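Local coordinates for protein computational Design of Enzyme (Synthetic construct, PDB 3TP4) that is a computationally designed enzyme on a glycosyl hydrolase family 26 type TIM-barrel scaffold, probably built to carry an activated serine in a Ser-His-Glu catalytic triad, at residues I6-D10 with A11-A15; R18-L21 with S22-G26; A258-V261 with A262-M266; F283-S286 with G287-T291. All blocks are in the same frame, centred on the assembly; numbering follows the deposited sequence.

Contact 1 (I6-D10 with A11-A15); sequences IAIVD and ADATA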
# COMPACT_ATOMS: atom_id res chain seq x y z
N ILE A 6 -19.86 4.40 1.28
CA ILE A 6 -18.50 4.92 1.19
C ILE A 6 -17.82 4.67 -0.16
O ILE A 6 -18.12 3.71 -0.86
CB ILE A 6 -17.58 4.36 2.30
CG1 ILE A 6 -17.53 2.84 2.23
CG2 ILE A 6 -18.07 4.83 3.67
CD1 ILE A 6 -16.50 2.24 3.16
N ALA A 7 -16.89 5.56 -0.49
CA ALA A 7 -16.05 5.40 -1.66
C ALA A 7 -15.02 4.35 -1.33
O ALA A 7 -14.23 4.51 -0.40
CB ALA A 7 -15.38 6.71 -2.01
N ILE A 8 -15.04 3.25 -2.09
CA ILE A 8 -14.08 2.17 -1.89
C ILE A 8 -13.60 1.72 -3.25
O ILE A 8 -14.38 1.62 -4.19
CB ILE A 8 -14.71 1.00 -1.12
CG1 ILE A 8 -13.75 -0.19 -1.07
CG2 ILE A 8 -16.03 0.58 -1.75
CD1 ILE A 8 -14.17 -1.31 -0.07
N VAL A 9 -12.30 1.46 -3.36
CA VAL A 9 -11.69 1.12 -4.65
C VAL A 9 -12.37 -0.06 -5.32
O VAL A 9 -12.65 -0.04 -6.52
CB VAL A 9 -10.18 0.90 -4.48
CG1 VAL A 9 -9.59 0.20 -5.70
CG2 VAL A 9 -9.48 2.26 -4.26
N ASP A 10 -12.64 -1.10 -4.54
CA ASP A 10 -13.34 -2.27 -5.05
C ASP A 10 -14.82 -2.20 -4.67
O ASP A 10 -15.20 -2.55 -3.54
CB ASP A 10 -12.70 -3.55 -4.52
CG ASP A 10 -13.50 -4.79 -4.85
OD1 ASP A 10 -14.34 -4.74 -5.78
OD2 ASP A 10 -13.30 -5.81 -4.17
N ALA A 11 -15.65 -1.73 -5.61
CA ALA A 11 -17.08 -1.56 -5.34
C ALA A 11 -17.77 -2.89 -5.05
O ALA A 11 -18.89 -2.90 -4.53
CB ALA A 11 -17.77 -0.84 -6.51
N ASP A 12 -17.11 -3.99 -5.39
CA ASP A 12 -17.64 -5.33 -5.14
C ASP A 12 -16.99 -6.03 -3.94
O ASP A 12 -17.13 -7.25 -3.78
CB ASP A 12 -17.44 -6.22 -6.38
CG ASP A 12 -18.32 -5.81 -7.55
OD1 ASP A 12 -19.47 -5.37 -7.32
OD2 ASP A 12 -17.87 -5.93 -8.70
N ALA A 13 -16.27 -5.28 -3.11
CA ALA A 13 -15.60 -5.86 -1.94
C ALA A 13 -16.62 -6.45 -0.97
O ALA A 13 -17.76 -6.00 -0.89
CB ALA A 13 -14.75 -4.81 -1.22
N THR A 14 -16.18 -7.46 -0.23
CA THR A 14 -17.05 -8.11 0.74
C THR A 14 -17.56 -7.16 1.82
O THR A 14 -17.03 -6.06 2.01
CB THR A 14 -16.32 -9.29 1.42
OG1 THR A 14 -15.31 -8.80 2.30
CG2 THR A 14 -15.68 -10.19 0.37
N ALA A 15 -18.61 -7.59 2.51
CA ALA A 15 -19.23 -6.82 3.57
C ALA A 15 -18.20 -6.46 4.64
O ALA A 15 -18.14 -5.32 5.10
CB ALA A 15 -20.38 -7.64 4.19
O HOH W 1 -14.80 -1.35 -8.37
O HOH W 2 -15.01 -4.81 -8.49

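Contact 2 (R18-L21 with S22-G26); sequences RSLL and SYLDG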
# COMPACT_ATOMS: atom_id res chain seq x y z
N ARG A 18 -15.71 -3.76 3.30
CA ARG A 18 -16.33 -2.44 3.35
C ARG A 18 -16.46 -1.97 4.79
O ARG A 18 -16.23 -0.80 5.08
CB ARG A 18 -17.71 -2.44 2.66
CG ARG A 18 -17.70 -3.05 1.24
CD ARG A 18 -18.99 -2.79 0.46
NE ARG A 18 -20.20 -3.19 1.18
CZ ARG A 18 -20.74 -4.40 1.16
NH1 ARG A 18 -20.18 -5.38 0.46
NH2 ARG A 18 -21.84 -4.64 1.86
N SER A 19 -16.83 -2.88 5.69
CA SER A 19 -16.90 -2.55 7.11
C SER A 19 -15.56 -2.03 7.62
O SER A 19 -15.49 -1.01 8.32
CB SER A 19 -17.31 -3.79 7.92
OG SER A 19 -17.32 -3.51 9.30
N LEU A 20 -14.49 -2.73 7.28
CA LEU A 20 -13.16 -2.35 7.76
C LEU A 20 -12.81 -0.94 7.32
O LEU A 20 -12.30 -0.14 8.11
CB LEU A 20 -12.09 -3.33 7.26
CG LEU A 20 -10.65 -2.98 7.66
CD1 LEU A 20 -10.49 -2.81 9.18
CD2 LEU A 20 -9.65 -4.01 7.13
N LEU A 21 -13.07 -0.61 6.05
CA LEU A 21 -12.74 0.73 5.57
C LEU A 21 -13.52 1.80 6.34
O LEU A 21 -12.99 2.86 6.66
CB LEU A 21 -12.99 0.85 4.07
CG LEU A 21 -12.44 2.12 3.41
CD1 LEU A 21 -10.96 2.26 3.66
CD2 LEU A 21 -12.76 2.12 1.89
N SER A 22 -14.79 1.51 6.64
CA SER A 22 -15.60 2.40 7.46
C SER A 22 -15.04 2.54 8.87
O SER A 22 -15.00 3.64 9.42
CB SER A 22 -17.04 1.88 7.55
OG SER A 22 -17.80 2.65 8.47
N TYR A 23 -14.62 1.43 9.45
CA TYR A 23 -14.07 1.44 10.80
C TYR A 23 -12.80 2.29 10.86
O TYR A 23 -12.64 3.12 11.75
CB TYR A 23 -13.81 0.01 11.29
CG TYR A 23 -12.95 -0.07 12.52
CD1 TYR A 23 -13.50 0.02 13.79
CD2 TYR A 23 -11.57 -0.22 12.41
CE1 TYR A 23 -12.70 -0.05 14.92
CE2 TYR A 23 -10.77 -0.30 13.51
CZ TYR A 23 -11.34 -0.21 14.77
OH TYR A 23 -10.52 -0.28 15.87
N LEU A 24 -11.90 2.08 9.91
CA LEU A 24 -10.64 2.82 9.89
C LEU A 24 -10.88 4.33 9.76
O LEU A 24 -10.18 5.12 10.37
CB LEU A 24 -9.72 2.30 8.78
CG LEU A 24 -9.21 0.86 9.00
CD1 LEU A 24 -8.51 0.31 7.74
CD2 LEU A 24 -8.29 0.81 10.23
N ASP A 25 -11.88 4.74 8.98
CA ASP A 25 -12.18 6.17 8.88
C ASP A 25 -12.74 6.66 10.21
O ASP A 25 -12.38 7.73 10.69
CB ASP A 25 -13.17 6.46 7.75
CG ASP A 25 -13.27 7.94 7.42
OD1 ASP A 25 -12.24 8.66 7.49
OD2 ASP A 25 -14.38 8.40 7.10
N GLY A 26 -13.62 5.87 10.81
CA GLY A 26 -14.30 6.26 12.04
C GLY A 26 -13.39 6.41 13.24
O GLY A 26 -13.67 7.21 14.14

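Contact 3 (A258-V261 with A262-M266); sequences AGLV and ADLRM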
# COMPACT_ATOMS: atom_id res chain seq x y z
N ALA A 258 8.01 18.67 14.69
CA ALA A 258 7.27 19.68 13.94
C ALA A 258 7.05 19.24 12.50
O ALA A 258 5.95 19.41 11.96
CB ALA A 258 7.98 21.05 13.98
N GLY A 259 8.09 18.70 11.87
CA GLY A 259 7.98 18.21 10.50
C GLY A 259 7.01 17.04 10.38
O GLY A 259 6.24 16.94 9.42
N LEU A 260 7.04 16.15 11.35
CA LEU A 260 6.15 15.00 11.34
C LEU A 260 4.69 15.46 11.42
O LEU A 260 3.83 15.00 10.66
CB LEU A 260 6.47 14.08 12.52
CG LEU A 260 5.57 12.86 12.60
CD1 LEU A 260 5.66 12.06 11.30
CD2 LEU A 260 5.94 12.01 13.80
N VAL A 261 4.42 16.38 12.34
CA VAL A 261 3.06 16.89 12.53
C VAL A 261 2.52 17.57 11.28
O VAL A 261 1.37 17.36 10.91
CB VAL A 261 2.99 17.83 13.75
CG1 VAL A 261 1.69 18.63 13.74
CG2 VAL A 261 3.13 17.02 15.04
N ALA A 262 3.36 18.36 10.60
CA ALA A 262 2.93 18.98 9.34
C ALA A 262 2.51 17.95 8.29
O ALA A 262 1.47 18.10 7.63
CB ALA A 262 4.04 19.88 8.79
N ASP A 263 3.30 16.89 8.13
CA ASP A 263 2.96 15.82 7.20
C ASP A 263 1.72 15.04 7.63
O ASP A 263 0.88 14.68 6.80
CB ASP A 263 4.12 14.84 7.03
CG ASP A 263 5.22 15.38 6.12
OD1 ASP A 263 5.02 16.44 5.49
OD2 ASP A 263 6.28 14.72 6.03
N LEU A 264 1.60 14.76 8.93
CA LEU A 264 0.43 14.03 9.40
C LEU A 264 -0.84 14.86 9.22
O LEU A 264 -1.90 14.33 8.88
CB LEU A 264 0.61 13.55 10.86
CG LEU A 264 1.59 12.38 11.05
CD1 LEU A 264 1.85 12.08 12.53
CD2 LEU A 264 1.10 11.10 10.35
N ARG A 265 -0.74 16.17 9.42
CA ARG A 265 -1.88 17.05 9.17
C ARG A 265 -2.23 16.98 7.70
O ARG A 265 -3.40 16.86 7.34
CB ARG A 265 -1.56 18.51 9.51
CG ARG A 265 -1.54 18.83 11.00
CD ARG A 265 -1.24 20.32 11.21
NE ARG A 265 -2.24 21.17 10.58
CZ ARG A 265 -3.29 21.68 11.22
NH1 ARG A 265 -3.48 21.41 12.50
NH2 ARG A 265 -4.16 22.46 10.58
N MSE A 266 -1.21 17.08 6.86
CA MSE A 266 -1.42 17.09 5.43
C MSE A 266 -2.15 15.85 4.93
O MSE A 266 -3.12 15.95 4.19
CB MSE A 266 -0.08 17.21 4.71
CG MSE A 266 -0.21 17.11 3.21
SE MSE A 266 1.57 17.00 2.42
CE MSE A 266 2.15 15.23 3.09
O HOH W 3 8.25 17.19 7.11

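Contact 4 (F283-S286 with G287-T291); sequences FGVS and GGVGT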
# COMPACT_ATOMS: atom_id res chain seq x y z
N PHE A 283 6.26 3.99 11.07
CA PHE A 283 6.96 4.85 12.01
C PHE A 283 7.95 4.01 12.81
O PHE A 283 7.76 2.80 12.97
CB PHE A 283 5.97 5.55 12.96
CG PHE A 283 5.65 4.77 14.21
CD1 PHE A 283 4.76 3.70 14.18
CD2 PHE A 283 6.22 5.12 15.43
CE1 PHE A 283 4.44 3.00 15.34
CE2 PHE A 283 5.91 4.42 16.59
CZ PHE A 283 5.02 3.35 16.55
N GLY A 284 8.99 4.65 13.33
CA GLY A 284 9.94 3.94 14.18
C GLY A 284 11.22 4.72 14.41
O GLY A 284 11.45 5.76 13.80
N VAL A 285 12.05 4.23 15.33
CA VAL A 285 13.38 4.80 15.54
C VAL A 285 14.30 4.36 14.40
O VAL A 285 14.41 3.17 14.12
CB VAL A 285 13.98 4.34 16.88
CG1 VAL A 285 15.43 4.81 17.01
CG2 VAL A 285 13.14 4.85 18.06
N SER A 286 14.96 5.30 13.74
CA SER A 286 15.87 4.95 12.64
C SER A 286 16.92 3.98 13.15
O SER A 286 17.61 4.26 14.13
CB SER A 286 16.58 6.18 12.08
OG SER A 286 15.67 7.13 11.58
N GLY A 287 17.04 2.83 12.49
CA GLY A 287 18.00 1.82 12.87
C GLY A 287 17.50 0.92 13.98
O GLY A 287 18.19 -0.01 14.39
N GLY A 288 16.30 1.19 14.49
CA GLY A 288 15.73 0.35 15.53
C GLY A 288 16.19 0.78 16.91
O GLY A 288 16.90 1.77 17.05
N VAL A 289 15.77 0.04 17.93
CA VAL A 289 16.07 0.39 19.30
C VAL A 289 17.01 -0.62 19.94
O VAL A 289 17.21 -0.63 21.15
CB VAL A 289 14.78 0.47 20.15
CG1 VAL A 289 13.84 1.52 19.56
CG2 VAL A 289 14.10 -0.89 20.21
N GLY A 290 17.58 -1.50 19.11
CA GLY A 290 18.51 -2.50 19.60
C GLY A 290 19.96 -2.07 19.45
O GLY A 290 20.26 -0.89 19.39
N THR A 291 20.84 -3.07 19.39
CA THR A 291 22.29 -2.87 19.37
C THR A 291 22.78 -1.88 18.32
O THR A 291 23.56 -0.98 18.62
CB THR A 291 23.00 -4.21 19.12
OG1 THR A 291 22.64 -5.14 20.15
CG2 THR A 291 24.51 -4.02 19.10

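Contact 1 (I6-D10 with A11-A15)
Asp10 and Ala13 are the two ends of a type I beta turn, which reverses the chain between strand 4-6 and helix 15-27. The turn is closed by Ala13 N donating to Asp10 O at 3.0 Å, with the donor standing well above the carbonyl plane. The Asp10 side chain folds back over the same turn: with CG anti to the backbone N (chi1 171°), the carboxylate lies beside its own carbonyl carbon and against the amides of the turn. Asp10 OD1 takes a hydrogen bond from Asp12 N at 2.9 Å, again from above the plane of the acceptor group, 57° out of it. An aspartate at the first position of a turn, bonded through its side chain to the amide two residues on, makes an Asx turn, here nested in the beta turn. The other oxygen, Asp10 OD2, rests 3.4 Å from Ala13 CB. Beneath the turn, the long branch of Ile8 reaches Ala13, Ile8 CD1 to Ala13 CB 3.7 Å, and Ile8 also packs on Leu21 of the helix and Leu214 of strand 213-217. Thr14, the N-cap residue of helix 15-27, bonds through OG1 to Thr17 OG1. One water donates to Val9 O and accepts from Ala11 N, so the Ala11 amide, at the second position of the turn, is met by water. A second water spans the two acidic side chains, giving one hydrogen to Asp10 OD1 at 2.8 Å and the other to Asp12 OD2 at 3.1 Å.

Contact 2 (R18-L21 with S22-G26)
The phenol ring of Tyr23 is the one aromatic group here, and the nearest side chain of the preceding turn is Leu20, whose CD1 meets Tyr23 ring atom CD2 obliquely at 4.3 Å. This is a loose touch; the ring leads away from the preceding turn, and Tyr23 also packs on Ala361. The closer apolar pair is Leu20 with Leu24, one turn apart on helix 15-27. Leu20 CD1 lies 3.9 Å from Leu24 CG, the two side chains crossing at a slant. Their first torsions differ: Leu20 has CG anti to its N (chi1 177°), and its CD1 branch leans toward Leu24, whereas Leu24 CG sits beside its own N (chi1 -67°) and turns back to meet it. Leu24 CG also covers the carbonyl oxygen of Leu20, at 3.4 Å, the same oxygen that accepts Leu24 N at 2.9 Å. Ser22 N to Arg18 O, Tyr23 N to Ser19 O and Asp25 N to Leu21 O repeat that i to i+4 bond. The leucines face the barrel, Leu20 and Leu21 on Leu214 of strand 213-217 and Leu24 on Val277. Asp25 OD1 pairs with Arg28 in a salt bridge. The helix is thus packed on more than one side: leucines lie on the barrel strands, while the buried hydroxyls of Ser19 and Ser22 tie it by hydrogen bonds to Ala361 O and to Glu4 OE2 of strand 4-6.

Contact 3 (A258-V261 with A262-M266)
Gly259 O and Asp263 meet across one turn of helix 254-274 both directly and through water. The Gly259 carbonyl oxygen O accepts Asp263 N at 3.2 Å and also a hydrogen from a water at 3.1 Å; that water makes a weak second bond to Asp263 OD2. Both carboxylate oxygens are bonded off the helix: Asp263 OD1 takes Gly225 N, and OD2, besides the weak water, takes Phe223 N, so this buried acid holds the backbone of the 223-225 loop. The flanking amides are served in regular alpha-helical fashion: Ala262 N by Ala258 O, Leu264 N by Leu260 O and Arg265 N by Val261 O, the last two both at 2.8 Å. Beyond these, Leu264 O receives Asn316 ND2. Arg265 starts beside its own N (chi1 -76°), which lays its CG over Val261 O at 3.3 Å. The chain then bends at chi3, and NH1 forms a salt bridge with Asp310; the ion pair of NH2 with Glu269 is long and weak. The apolar counterpart is Leu260 with Leu264. Leu264 brings its CD1 to 3.8 Å from Leu260 CG, and both side chains rest on Leu245 of strand 242-249. Val261 packs instead on Ala306 of helix 299-308. One face on its strand, another on the next helix, and an acid holding a loop: this is the helix of a right-handed beta-alpha-beta crossover, here strand 242-249, helix 254-274 and strand 277-278, the repeating unit of the TIM barrel.

Contact 4 (F283-S286 with G287-T291)
A type II beta turn, Val285 to Gly288, follows the weakly bonded barrel strand at about 283-285 and starts the long loop toward helix 299-308. Its closing bond runs from Gly288 N to Val285 O, 2.8 Å long and 155° at the hydrogen, with the donor above the carbonyl plane. Ser286 and Gly287 form the corners. Gly287 has positive phi (83°), as expected at the third position of a type II turn. Gly288 continues with positive phi and psi near 180°, again a conformation suited to glycine. Inside the bend, Val285 faces the returning chain. One of its methyls, Val285 CG1, lies against the carbonyl oxygen O of Gly288 at 3.4 Å; the other, Val285 CG2, meets Val289 CG1 at 3.7 Å, where the two valine side chains cross at about a right angle. Val289 presents that methyl because CG1 stands beside its own N (chi1 -59°). Ser286 OG is hydrogen-bonded to Ser179 OG. The chain round the turn is tied to its neighbours: the backbones of Gly284 and Ser286 bond to Asp249, at the end of the parallel strand 242-249, and that of Gly288 to Ser294 farther along the loop. On the helix side Val285 packs on Trp299 at the start of helix 299-308, and Val289 lies on His330 and Leu339 in the loop between strand 318-321 and helix 340-348.

Overall arrangement
Contacts 1 and 2 are consecutive and touch: Ala13 O probably accepts a hydrogen bond from Arg18 NH1 at 2.8 Å, and Leu21 CD2 packs 3.8 Å from Ile8 CB, so the entry turn lies against the helix it introduces. Contacts 3 and 4 come later in the chain, their centres 20 Å apart and nearest atoms about 7 Å apart, joined indirectly through strand 242-249 and helix 299-308. Contacts 1 and 4 lie on opposite sides of the chain's centre, centres 36 Å apart. The probable triad, Ser70, His37 and Glu320, includes none of these residues; one link is the backbone hydrogen bond between Phe283 of contact 4 and Glu320.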